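Local coordinates for protein toll-like receptor 13 (Mus musculus, PDB 4Z0C) that recognises bacterial 23S ribosomal RNA through its leucine-rich-repeat ectodomain, the part present here, and signals via MYD88 and TRAF6 to activate NF-kappa-B in innate immunity, at residues Ser322-Leu327 against Asn345-Ser350; Asn289-Glu294 against Leu308-Asn313; Ser341-Arg346 against Asn362-Phe367. All blocks are in the same frame, centred on the assembly; numbering follows the deposited sequence.

Contact 1: residues Ser322-Leu327 against Asn345-Ser350; sequences SEFNAL and NRTWSS. With NAG (2-acetamido-2-deoxy-beta-D-glucopyranose), chain Q.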
loop_
_atom_site.group_PDB
_atom_site.type_symbol
_atom_site.label_atom_id
_atom_site.label_comp_id
_atom_site.label_asym_id
_atom_site.label_seq_id
_atom_site.Cartn_x
_atom_site.Cartn_y
_atom_site.Cartn_z
ATOM N N SER A 322 35.234 26.688 13.796
ATOM C CA SER A 322 35.395 26.758 15.243
ATOM C C SER A 322 34.244 27.423 16.002
ATOM O O SER A 322 34.447 27.920 17.103
ATOM C CB SER A 322 36.728 27.438 15.581
ATOM O OG SER A 322 37.798 26.811 14.891
ATOM N N GLU A 323 33.044 27.423 15.425
ATOM C CA GLU A 323 31.877 28.079 16.042
ATOM C C GLU A 323 31.562 27.655 17.474
ATOM O O GLU A 323 31.078 28.458 18.279
ATOM C CB GLU A 323 30.622 27.905 15.178
ATOM C CG GLU A 323 30.528 28.878 14.002
ATOM C CD GLU A 323 31.330 28.448 12.780
ATOM O OE1 GLU A 323 31.606 29.326 11.929
ATOM O OE2 GLU A 323 31.696 27.250 12.672
ATOM N N PHE A 324 31.790 26.385 17.778
ATOM C CA PHE A 324 31.381 25.836 19.062
ATOM C C PHE A 324 32.548 25.598 19.993
ATOM O O PHE A 324 32.358 25.138 21.121
ATOM C CB PHE A 324 30.581 24.529 18.856
ATOM C CG PHE A 324 29.282 24.736 18.140
ATOM C CD1 PHE A 324 28.159 25.169 18.838
ATOM C CD2 PHE A 324 29.185 24.526 16.768
ATOM C CE1 PHE A 324 26.951 25.382 18.191
ATOM C CE2 PHE A 324 27.987 24.735 16.108
ATOM C CZ PHE A 324 26.863 25.162 16.817
ATOM N N ASN A 325 33.754 25.918 19.537
ATOM C CA ASN A 325 34.946 25.545 20.298
ATOM C C ASN A 325 35.108 26.216 21.664
ATOM O O ASN A 325 35.797 25.688 22.539
ATOM C CB ASN A 325 36.212 25.624 19.445
ATOM C CG ASN A 325 36.265 24.520 18.394
ATOM O OD1 ASN A 325 35.563 23.507 18.504
ATOM N ND2 ASN A 325 37.095 24.707 17.372
ATOM N N ALA A 326 34.475 27.369 21.853
ATOM C CA ALA A 326 34.492 28.015 23.161
ATOM C C ALA A 326 33.352 27.481 24.036
ATOM O O ALA A 326 33.054 28.027 25.101
ATOM C CB ALA A 326 34.412 29.527 23.020
ATOM N N LEU A 327 32.717 26.406 23.585
ATOM C CA LEU A 327 31.649 25.777 24.352
ATOM C C LEU A 327 31.903 24.304 24.689
ATOM O O LEU A 327 31.032 23.468 24.487
ATOM C CB LEU A 327 30.316 25.930 23.617
ATOM C CG LEU A 327 29.446 27.095 24.093
ATOM C CD1 LEU A 327 28.291 27.388 23.158
ATOM C CD2 LEU A 327 28.909 26.791 25.496
ATOM N N ASN A 345 34.964 19.125 10.392
ATOM C CA ASN A 345 35.827 18.922 11.544
ATOM C C ASN A 345 36.173 20.162 12.370
ATOM O O ASN A 345 36.541 20.059 13.532
ATOM C CB ASN A 345 37.140 18.328 11.021
ATOM C CG ASN A 345 37.448 17.014 11.644
ATOM O OD1 ASN A 345 36.685 16.562 12.496
ATOM N ND2 ASN A 345 38.512 16.343 11.193
ATOM N N ARG A 346 36.042 21.331 11.766
ATOM C CA ARG A 346 36.508 22.555 12.388
ATOM C C ARG A 346 35.508 23.203 13.313
ATOM O O ARG A 346 35.890 24.036 14.142
ATOM C CB ARG A 346 36.928 23.578 11.327
ATOM C CG ARG A 346 38.053 23.150 10.407
ATOM C CD ARG A 346 39.343 22.868 11.165
ATOM N NE ARG A 346 40.449 22.605 10.245
ATOM C CZ ARG A 346 40.989 23.525 9.449
ATOM N NH1 ARG A 346 40.522 24.767 9.457
ATOM N NH2 ARG A 346 41.992 23.205 8.641
ATOM N N THR A 347 34.237 22.851 13.164
ATOM C CA THR A 347 33.206 23.547 13.932
ATOM C C THR A 347 33.070 23.092 15.383
ATOM O O THR A 347 32.777 23.904 16.257
ATOM C CB THR A 347 31.827 23.491 13.238
ATOM O OG1 THR A 347 30.995 24.538 13.764
ATOM C CG2 THR A 347 31.153 22.123 13.450
ATOM N N TRP A 348 33.299 21.808 15.637
ATOM C CA TRP A 348 33.059 21.222 16.953
ATOM C C TRP A 348 34.247 20.379 17.387
ATOM O O TRP A 348 34.093 19.327 18.010
ATOM C CB TRP A 348 31.786 20.381 16.946
ATOM C CG TRP A 348 31.661 19.418 15.779
ATOM C CD1 TRP A 348 32.656 18.663 15.205
ATOM C CD2 TRP A 348 30.472 19.138 15.037
ATOM N NE1 TRP A 348 32.149 17.924 14.153
ATOM C CE2 TRP A 348 30.812 18.202 14.031
ATOM C CE3 TRP A 348 29.154 19.592 15.120
ATOM C CZ2 TRP A 348 29.877 17.707 13.134
ATOM C CZ3 TRP A 348 28.225 19.094 14.220
ATOM C CH2 TRP A 348 28.595 18.167 13.235
ATOM N N SER A 349 35.435 20.853 17.041
ATOM C CA SER A 349 36.682 20.173 17.370
ATOM C C SER A 349 36.853 19.876 18.864
ATOM O O SER A 349 37.453 18.869 19.243
ATOM C CB SER A 349 37.858 21.021 16.884
ATOM O OG SER A 349 38.981 20.200 16.640
ATOM N N SER A 350 36.333 20.759 19.708
ATOM C CA SER A 350 36.553 20.642 21.147
ATOM C C SER A 350 35.349 20.074 21.922
ATOM O O SER A 350 35.365 20.012 23.150
ATOM C CB SER A 350 36.897 22.012 21.708
ATOM O OG SER A 350 35.730 22.819 21.725
HETATM C C1 NAG Q . 39.412 17.086 10.360
HETATM C C2 NAG Q . 40.160 15.853 10.896
HETATM C C3 NAG Q . 41.358 15.472 10.012
HETATM C C4 NAG Q . 40.949 15.455 8.538
HETATM C C5 NAG Q . 40.320 16.803 8.205
HETATM C C6 NAG Q . 40.030 17.026 6.722
HETATM C C7 NAG Q . 40.221 15.301 13.315
HETATM C C8 NAG Q . 41.010 15.510 14.578
HETATM N N2 NAG Q . 40.581 16.065 12.273
HETATM O O3 NAG Q . 41.881 14.217 10.398
HETATM O O4 NAG Q . 42.046 15.177 7.700
HETATM O O5 NAG Q . 39.137 16.911 8.978
HETATM O O6 NAG Q . 38.887 16.309 6.309
HETATM O O7 NAG Q . 39.299 14.474 13.279
#
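Arg346, which follows the glycan-bearing Asn345, offers its backbone carbonyl to Ser322. The amide Ser322 N comes within 2.8 Å of Arg346 O, yet the bond is bent to 127° at the hydrogen and weak, and Ser322 OG adds a second weak one to the same oxygen. Thr347 carries more of the contact. With OG1 anti to the backbone N (chi1 -160°), the Thr347 side chain crosses that of Glu323 at about a right angle, and its hydroxyl donates to the carboxylate, OG1 to Glu323 OE2 3.0 Å, on the anti lone pair. Asp321 N is a further donor to OE2. The same Thr347 OG1 sits at the rim of the Phe324 ring, 3.5 Å from CD2, while Thr347 O takes the amide hydrogen of Phe324, N to O 3.1 Å, almost in line with the carbonyl. Trp348 turns away from Ser322-Leu327; the methyl CG2 of Thr347 lies against one face of its indole, and NE1 donates to Ala371 O in the following repeat. Ser349 CB touches the Asn325 amide. Ser350 closes the series with two bonds to Asn325: its N approaches OD1 at 3.1 Å from above the amide carbonyl plane, 51° out of it, and its OG donates to the backbone Asn325 O at 3.0 Å. Two equivalent loops on the convex side of the solenoid, from LRR 12 and LRR 13, thus lie against each other, each just after its short strand (318-319 and 342-343). In this worked example of irregular repeat backbones stacking without helices, the seam is held chiefly by hydrogen bonds to backbone atoms and small hydroxyls, with the Phe324 ring the main apolar element.

Contact 2: residues Asn289-Glu294 against Leu308-Asn313; sequences NVTNAE and LDLGQN. With NAG (2-acetamido-2-deoxy-beta-D-glucopyranose), chain O.
Asn313 OD1 receives Val290 N at 2.8 Å, nearly along the C=O axis, with 150° at the hydrogen. A weaker bond from Thr291 N, 3.4 Å away, ends on the same oxygen. The other end of this amide is also occupied: Asn313 ND2 donates to Leu310 O at 2.7 Å, from above that carbonyl's plane, across the type II turn Leu310-Asn313, and additionally to Phe286 O of the preceding repeat. This is the asparagine ladder of leucine-rich repeats, in which a buried amide bridges its own turn and the backbone of its neighbour; here it joins LRR 12 to LRR 11. Chi1 of -76° sets the amide beside its own backbone N, from where it reaches across to Val290. Overlapping the start of this turn, Asp309 OD1 accepts from Gly311 N at 3.0 Å in an Asx turn, and Gln287 NE2 shares that oxygen. Packing is modest. Thr291 commits OG1 to Asn292 O, at 3.1 Å, and lays its methyl CG2 obliquely over Leu310 CD2, 3.9 Å away. Past it, Asn292 is the N-cap of helix 293-302, where Asn292 OD1 accepts a weak capping bond from Glu294 N. Asn289 directs its side chain away from Leu308-Asn313; its ND2 donates to Leu261 O and to ring oxygen O5 of an N-acetylglucosamine, 3.0 Å away. With both ends of the Asn313 amide engaged, its rotation should be restrained, and the partners named for it are all backbone N and O atoms.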
loop_
_atom_site.group_PDB
_atom_site.type_symbol
_atom_site.label_atom_id
_atom_site.label_comp_id
_atom_site.label_asym_id
_atom_site.label_seq_id
_atom_site.Cartn_x
_atom_site.Cartn_y
_atom_site.Cartn_z
ATOM N N ASN A 289 15.876 32.035 13.716
ATOM C CA ASN A 289 16.556 33.140 13.058
ATOM C C ASN A 289 16.939 34.205 14.064
ATOM O O ASN A 289 16.817 35.413 13.841
ATOM C CB ASN A 289 15.663 33.706 11.960
ATOM C CG ASN A 289 16.346 34.730 11.122
ATOM O OD1 ASN A 289 17.544 34.637 10.832
ATOM N ND2 ASN A 289 15.589 35.756 10.754
ATOM N N VAL A 290 17.436 33.717 15.182
ATOM C CA VAL A 290 17.768 34.564 16.294
ATOM C C VAL A 290 19.273 34.916 16.218
ATOM O O VAL A 290 19.715 35.915 16.763
ATOM C CB VAL A 290 17.320 33.846 17.603
ATOM C CG1 VAL A 290 18.480 33.575 18.525
ATOM C CG2 VAL A 290 16.244 34.648 18.294
ATOM N N THR A 291 20.039 34.125 15.474
ATOM C CA THR A 291 21.483 34.323 15.374
ATOM C C THR A 291 22.074 33.762 14.072
ATOM O O THR A 291 21.393 33.086 13.312
ATOM C CB THR A 291 22.215 33.651 16.555
ATOM O OG1 THR A 291 23.595 34.043 16.566
ATOM C CG2 THR A 291 22.144 32.142 16.419
ATOM N N ASN A 292 23.335 34.083 13.809
ATOM C CA ASN A 292 24.109 33.414 12.776
ATOM C C ASN A 292 25.361 32.766 13.363
ATOM O O ASN A 292 25.495 32.707 14.578
ATOM C CB ASN A 292 24.418 34.324 11.568
ATOM C CG ASN A 292 25.198 35.596 11.926
ATOM O OD1 ASN A 292 25.876 35.697 12.963
ATOM N ND2 ASN A 292 25.131 36.571 11.019
ATOM N N ALA A 293 26.262 32.268 12.519
ATOM C CA ALA A 293 27.418 31.521 13.018
ATOM C C ALA A 293 28.275 32.356 13.944
ATOM O O ALA A 293 28.793 31.855 14.948
ATOM C CB ALA A 293 28.260 31.014 11.880
ATOM N N GLU A 294 28.433 33.631 13.599
ATOM C CA GLU A 294 29.349 34.488 14.333
ATOM C C GLU A 294 28.772 34.829 15.710
ATOM O O GLU A 294 29.502 34.893 16.700
ATOM C CB GLU A 294 29.669 35.742 13.518
ATOM C CG GLU A 294 29.409 37.028 14.240
ATOM C CD GLU A 294 30.692 37.766 14.504
ATOM O OE1 GLU A 294 31.768 37.144 14.356
ATOM O OE2 GLU A 294 30.625 38.953 14.880
ATOM N N LEU A 308 22.359 23.452 24.263
ATOM C CA LEU A 308 22.054 24.583 23.400
ATOM C C LEU A 308 21.161 24.120 22.232
ATOM O O LEU A 308 21.481 23.165 21.529
ATOM C CB LEU A 308 23.356 25.209 22.883
ATOM C CG LEU A 308 23.251 26.291 21.800
ATOM C CD1 LEU A 308 22.368 27.462 22.241
ATOM C CD2 LEU A 308 24.626 26.790 21.358
ATOM N N ASP A 309 20.034 24.798 22.036
ATOM C CA ASP A 309 19.127 24.461 20.959
ATOM C C ASP A 309 19.106 25.589 19.936
ATOM O O ASP A 309 18.604 26.668 20.219
ATOM C CB ASP A 309 17.714 24.224 21.489
ATOM C CG ASP A 309 16.787 23.569 20.451
ATOM O OD1 ASP A 309 16.905 23.859 19.231
ATOM O OD2 ASP A 309 15.931 22.751 20.863
ATOM N N LEU A 310 19.635 25.328 18.738
ATOM C CA LEU A 310 19.711 26.353 17.701
ATOM C C LEU A 310 18.807 26.069 16.512
ATOM O O LEU A 310 19.047 26.564 15.417
ATOM C CB LEU A 310 21.151 26.534 17.227
ATOM C CG LEU A 310 22.084 27.293 18.181
ATOM C CD1 LEU A 310 23.541 27.204 17.725
ATOM C CD2 LEU A 310 21.634 28.735 18.300
ATOM N N GLY A 311 17.766 25.274 16.731
ATOM C CA GLY A 311 16.851 24.908 15.664
ATOM C C GLY A 311 16.187 26.073 14.955
ATOM O O GLY A 311 15.861 27.078 15.577
ATOM N N GLN A 312 15.976 25.916 13.652
ATOM C CA GLN A 312 15.292 26.907 12.815
ATOM C C GLN A 312 16.056 28.228 12.649
ATOM O O GLN A 312 15.448 29.274 12.427
ATOM C CB GLN A 312 13.872 27.179 13.320
ATOM C CG GLN A 312 12.917 25.992 13.222
ATOM C CD GLN A 312 11.522 26.332 13.694
ATOM O OE1 GLN A 312 11.187 26.158 14.861
ATOM N NE2 GLN A 312 10.719 26.885 12.794
ATOM N N ASN A 313 17.380 28.188 12.772
ATOM C CA ASN A 313 18.196 29.350 12.415
ATOM C C ASN A 313 18.586 29.338 10.945
ATOM O O ASN A 313 19.623 28.785 10.556
ATOM C CB ASN A 313 19.400 29.487 13.339
ATOM C CG ASN A 313 19.004 30.047 14.698
ATOM O OD1 ASN A 313 18.557 31.192 14.787
ATOM N ND2 ASN A 313 19.139 29.239 15.756
HETATM C C1 NAG O . 17.482 36.873 8.834
HETATM C C2 NAG O . 16.178 37.026 8.083
HETATM C C3 NAG O . 16.441 38.157 7.104
HETATM C C4 NAG O . 16.846 39.420 7.892
HETATM C C5 NAG O . 17.733 39.137 9.131
HETATM C C6 NAG O . 17.632 40.217 10.204
HETATM C C7 NAG O . 14.540 35.350 7.407
HETATM C C8 NAG O . 14.335 33.939 6.960
HETATM N N2 NAG O . 15.797 35.764 7.478
HETATM O O3 NAG O . 15.290 38.355 6.314
HETATM O O4 NAG O . 17.529 40.309 7.023
HETATM O O5 NAG O . 17.452 37.905 9.779
HETATM O O6 NAG O . 18.423 39.826 11.305
HETATM O O7 NAG O . 13.574 36.056 7.665
#

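Contact 3: residues Ser341-Arg346 against Asn362-Phe367; sequences SFINNR and NKFKSF. With NAG (2-acetamido-2-deoxy-beta-D-glucopyranose), chain Q.
Ile343 packs against Phe364 and Phe367 where LRR 13 meets LRR 14 in the leucine-rich-repeat solenoid, an example of one branched side chain filling the angle between two aromatic rings of the next coil. Its CB is directed toward Asn362-Phe367 and already touches Phe364, 3.8 Å from CE1. The branch methyl CG2 then goes further in, 3.5 Å from Phe364 CE1 by an oblique approach and 3.6 Å from Phe367 CD1, where it lies at the ring edge, near its plane. The other branch is led elsewhere: with CG1 anti to the backbone N (chi1 -162°), the chain runs on to CD1, away from both rings. The two rings also pack on each other: Phe367 CE1 stands 3.2 Å above the plane of Phe364, over its centre. Phe372 meets Phe367 edge-to-face, and Leu319 of strand 318-319 reaches Ile343 from the preceding coil, so the isoleucine joins hydrophobic layers of three successive repeats. Phe342, the residue before it in strand 342-343, points away from Asn362-Phe367 and packs on Tyr318. Just after strand 356-358, the ladder asparagine Asn362 links to the preceding coil, its ND2 donating to Leu335 O and its OD1 accepting from Leu340 N. At the other end of Ser341-Arg346, Asn344 OD1 takes Arg346 N in an Asx turn beside Asn345, whose ND2 carries an N-acetylglucosamine. Ser341 lays CB alongside the backbone Lys363 O at 3.6 Å. No direct hydrogen bond links the two segments; instead one water bridges them, donating to Ser341 O at 2.8 Å and accepting from Lys365 N at 3.0 Å.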
loop_
_atom_site.group_PDB
_atom_site.type_symbol
_atom_site.label_atom_id
_atom_site.label_comp_id
_atom_site.label_asym_id
_atom_site.label_seq_id
_atom_site.Cartn_x
_atom_site.Cartn_y
_atom_site.Cartn_z
ATOM N N SER A 341 24.037 22.899 4.725
ATOM C CA SER A 341 24.399 21.938 3.701
ATOM C C SER A 341 25.846 21.502 3.862
ATOM O O SER A 341 26.282 20.533 3.256
ATOM C CB SER A 341 24.115 22.473 2.294
ATOM O OG SER A 341 24.944 23.571 1.958
ATOM N N PHE A 342 26.596 22.194 4.702
ATOM C CA PHE A 342 27.978 21.780 4.901
ATOM C C PHE A 342 28.383 21.893 6.346
ATOM O O PHE A 342 28.096 22.895 7.003
ATOM C CB PHE A 342 28.950 22.576 4.009
ATOM C CG PHE A 342 30.361 22.052 4.048
ATOM C CD1 PHE A 342 30.707 20.900 3.353
ATOM C CD2 PHE A 342 31.339 22.699 4.786
ATOM C CE1 PHE A 342 32.009 20.412 3.397
ATOM C CE2 PHE A 342 32.643 22.219 4.834
ATOM C CZ PHE A 342 32.979 21.086 4.144
ATOM N N ILE A 343 29.047 20.858 6.844
ATOM C CA ILE A 343 29.522 20.871 8.221
ATOM C C ILE A 343 30.771 20.006 8.256
ATOM O O ILE A 343 30.869 19.030 7.512
ATOM C CB ILE A 343 28.424 20.349 9.189
ATOM C CG1 ILE A 343 28.697 20.754 10.633
ATOM C CG2 ILE A 343 28.210 18.835 9.050
ATOM C CD1 ILE A 343 27.423 20.928 11.403
ATOM N N ASN A 344 31.754 20.376 9.066
ATOM C CA ASN A 344 32.981 19.584 9.107
ATOM C C ASN A 344 33.705 19.530 10.454
ATOM O O ASN A 344 33.166 19.876 11.484
ATOM C CB ASN A 344 33.936 20.027 7.993
ATOM C CG ASN A 344 34.599 21.369 8.277
ATOM O OD1 ASN A 344 34.398 21.984 9.333
ATOM N ND2 ASN A 344 35.406 21.829 7.330
ATOM N N ASN A 345 34.964 19.125 10.392
ATOM C CA ASN A 345 35.827 18.922 11.544
ATOM C C ASN A 345 36.173 20.162 12.370
ATOM O O ASN A 345 36.541 20.059 13.532
ATOM C CB ASN A 345 37.140 18.328 11.021
ATOM C CG ASN A 345 37.448 17.014 11.644
ATOM O OD1 ASN A 345 36.685 16.562 12.496
ATOM N ND2 ASN A 345 38.512 16.343 11.193
ATOM N N ARG A 346 36.042 21.331 11.766
ATOM C CA ARG A 346 36.508 22.555 12.388
ATOM C C ARG A 346 35.508 23.203 13.313
ATOM O O ARG A 346 35.890 24.036 14.142
ATOM C CB ARG A 346 36.928 23.578 11.327
ATOM C CG ARG A 346 38.053 23.150 10.407
ATOM C CD ARG A 346 39.343 22.868 11.165
ATOM N NE ARG A 346 40.449 22.605 10.245
ATOM C CZ ARG A 346 40.989 23.525 9.449
ATOM N NH1 ARG A 346 40.522 24.767 9.457
ATOM N NH2 ARG A 346 41.992 23.205 8.641
ATOM N N ASN A 362 17.686 19.266 7.594
ATOM C CA ASN A 362 18.485 20.279 6.927
ATOM C C ASN A 362 18.599 20.013 5.415
ATOM O O ASN A 362 17.660 19.507 4.793
ATOM C CB ASN A 362 19.859 20.419 7.599
ATOM C CG ASN A 362 19.784 21.240 8.900
ATOM O OD1 ASN A 362 19.548 22.448 8.861
ATOM N ND2 ASN A 362 19.990 20.585 10.045
ATOM N N LYS A 363 19.732 20.380 4.824
ATOM C CA LYS A 363 19.925 20.244 3.384
ATOM C C LYS A 363 21.201 19.460 3.132
ATOM O O LYS A 363 21.890 19.693 2.150
ATOM C CB LYS A 363 20.051 21.622 2.718
ATOM C CG LYS A 363 18.931 22.634 2.992
ATOM C CD LYS A 363 17.615 22.113 2.491
ATOM C CE LYS A 363 16.506 23.135 2.644
ATOM N NZ LYS A 363 15.203 22.419 2.854
ATOM N N PHE A 364 21.539 18.549 4.033
ATOM C CA PHE A 364 22.741 17.748 3.854
ATOM C C PHE A 364 22.523 16.697 2.768
ATOM O O PHE A 364 21.614 15.848 2.852
ATOM C CB PHE A 364 23.146 17.056 5.163
ATOM C CG PHE A 364 23.692 17.990 6.234
ATOM C CD1 PHE A 364 24.912 18.639 6.063
ATOM C CD2 PHE A 364 22.999 18.182 7.426
ATOM C CE1 PHE A 364 25.422 19.468 7.048
ATOM C CE2 PHE A 364 23.496 19.025 8.419
ATOM C CZ PHE A 364 24.712 19.660 8.229
ATOM N N LYS A 365 23.346 16.772 1.733
ATOM C CA LYS A 365 23.406 15.723 0.730
ATOM C C LYS A 365 24.530 14.774 1.117
ATOM O O LYS A 365 24.487 13.577 0.837
ATOM C CB LYS A 365 23.660 16.317 -0.649
ATOM C CG LYS A 365 22.457 17.033 -1.230
ATOM C CD LYS A 365 22.728 17.465 -2.678
ATOM C CE LYS A 365 21.676 18.454 -3.131
ATOM N NZ LYS A 365 21.922 18.890 -4.512
ATOM N N SER A 366 25.521 15.317 1.806
ATOM C CA SER A 366 26.629 14.516 2.284
ATOM C C SER A 366 27.343 15.189 3.454
ATOM O O SER A 366 26.938 16.253 3.918
ATOM C CB SER A 366 27.625 14.260 1.148
ATOM O OG SER A 366 28.535 13.239 1.510
ATOM N N PHE A 367 28.407 14.539 3.915
ATOM C CA PHE A 367 29.281 15.047 4.949
ATOM C C PHE A 367 30.679 14.649 4.550
ATOM O O PHE A 367 30.889 13.553 4.031
ATOM C CB PHE A 367 28.960 14.412 6.299
ATOM C CG PHE A 367 27.561 14.661 6.759
ATOM C CD1 PHE A 367 27.244 15.822 7.439
ATOM C CD2 PHE A 367 26.563 13.744 6.508
ATOM C CE1 PHE A 367 25.959 16.067 7.861
ATOM C CE2 PHE A 367 25.272 13.983 6.934
ATOM C CZ PHE A 367 24.974 15.151 7.615
HETATM C C1 NAG Q . 39.412 17.086 10.360
HETATM C C2 NAG Q . 40.160 15.853 10.896
HETATM C C3 NAG Q . 41.358 15.472 10.012
HETATM C C4 NAG Q . 40.949 15.455 8.538
HETATM C C5 NAG Q . 40.320 16.803 8.205
HETATM C C6 NAG Q . 40.030 17.026 6.722
HETATM C C7 NAG Q . 40.221 15.301 13.315
HETATM C C8 NAG Q . 41.010 15.510 14.578
HETATM N N2 NAG Q . 40.581 16.065 12.273
HETATM O O3 NAG Q . 41.881 14.217 10.398
HETATM O O4 NAG Q . 42.046 15.177 7.700
HETATM O O5 NAG Q . 39.137 16.911 8.978
HETATM O O6 NAG Q . 38.887 16.309 6.309
HETATM O O7 NAG Q . 39.299 14.474 13.279
HETATM O O HOH W 1 25.611 18.617 1.287
#

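In the fold
The three contacts follow one another along the solenoid, joining LRR 11 to 12 (contact 2), 12 to 13 (contact 1) and 13 to 14 (contact 3). Contact 1 touches both others: Phe324 CE1 packs 3.9 Å from Leu310 CD1 of contact 2, and Trp348 CZ3 lies 3.5 Å from Ile343 CD1 of contact 3. Contacts 2 and 3 do not touch, their nearest atoms being about 7 Å apart. Contacts 1 and 3 share Asn345 and Arg346, hence the same glycan. None of the three lies at the bound RNA, whose nearest atoms are about 18 Å from contacts 2 and 3 and about 25 Å from contact 1.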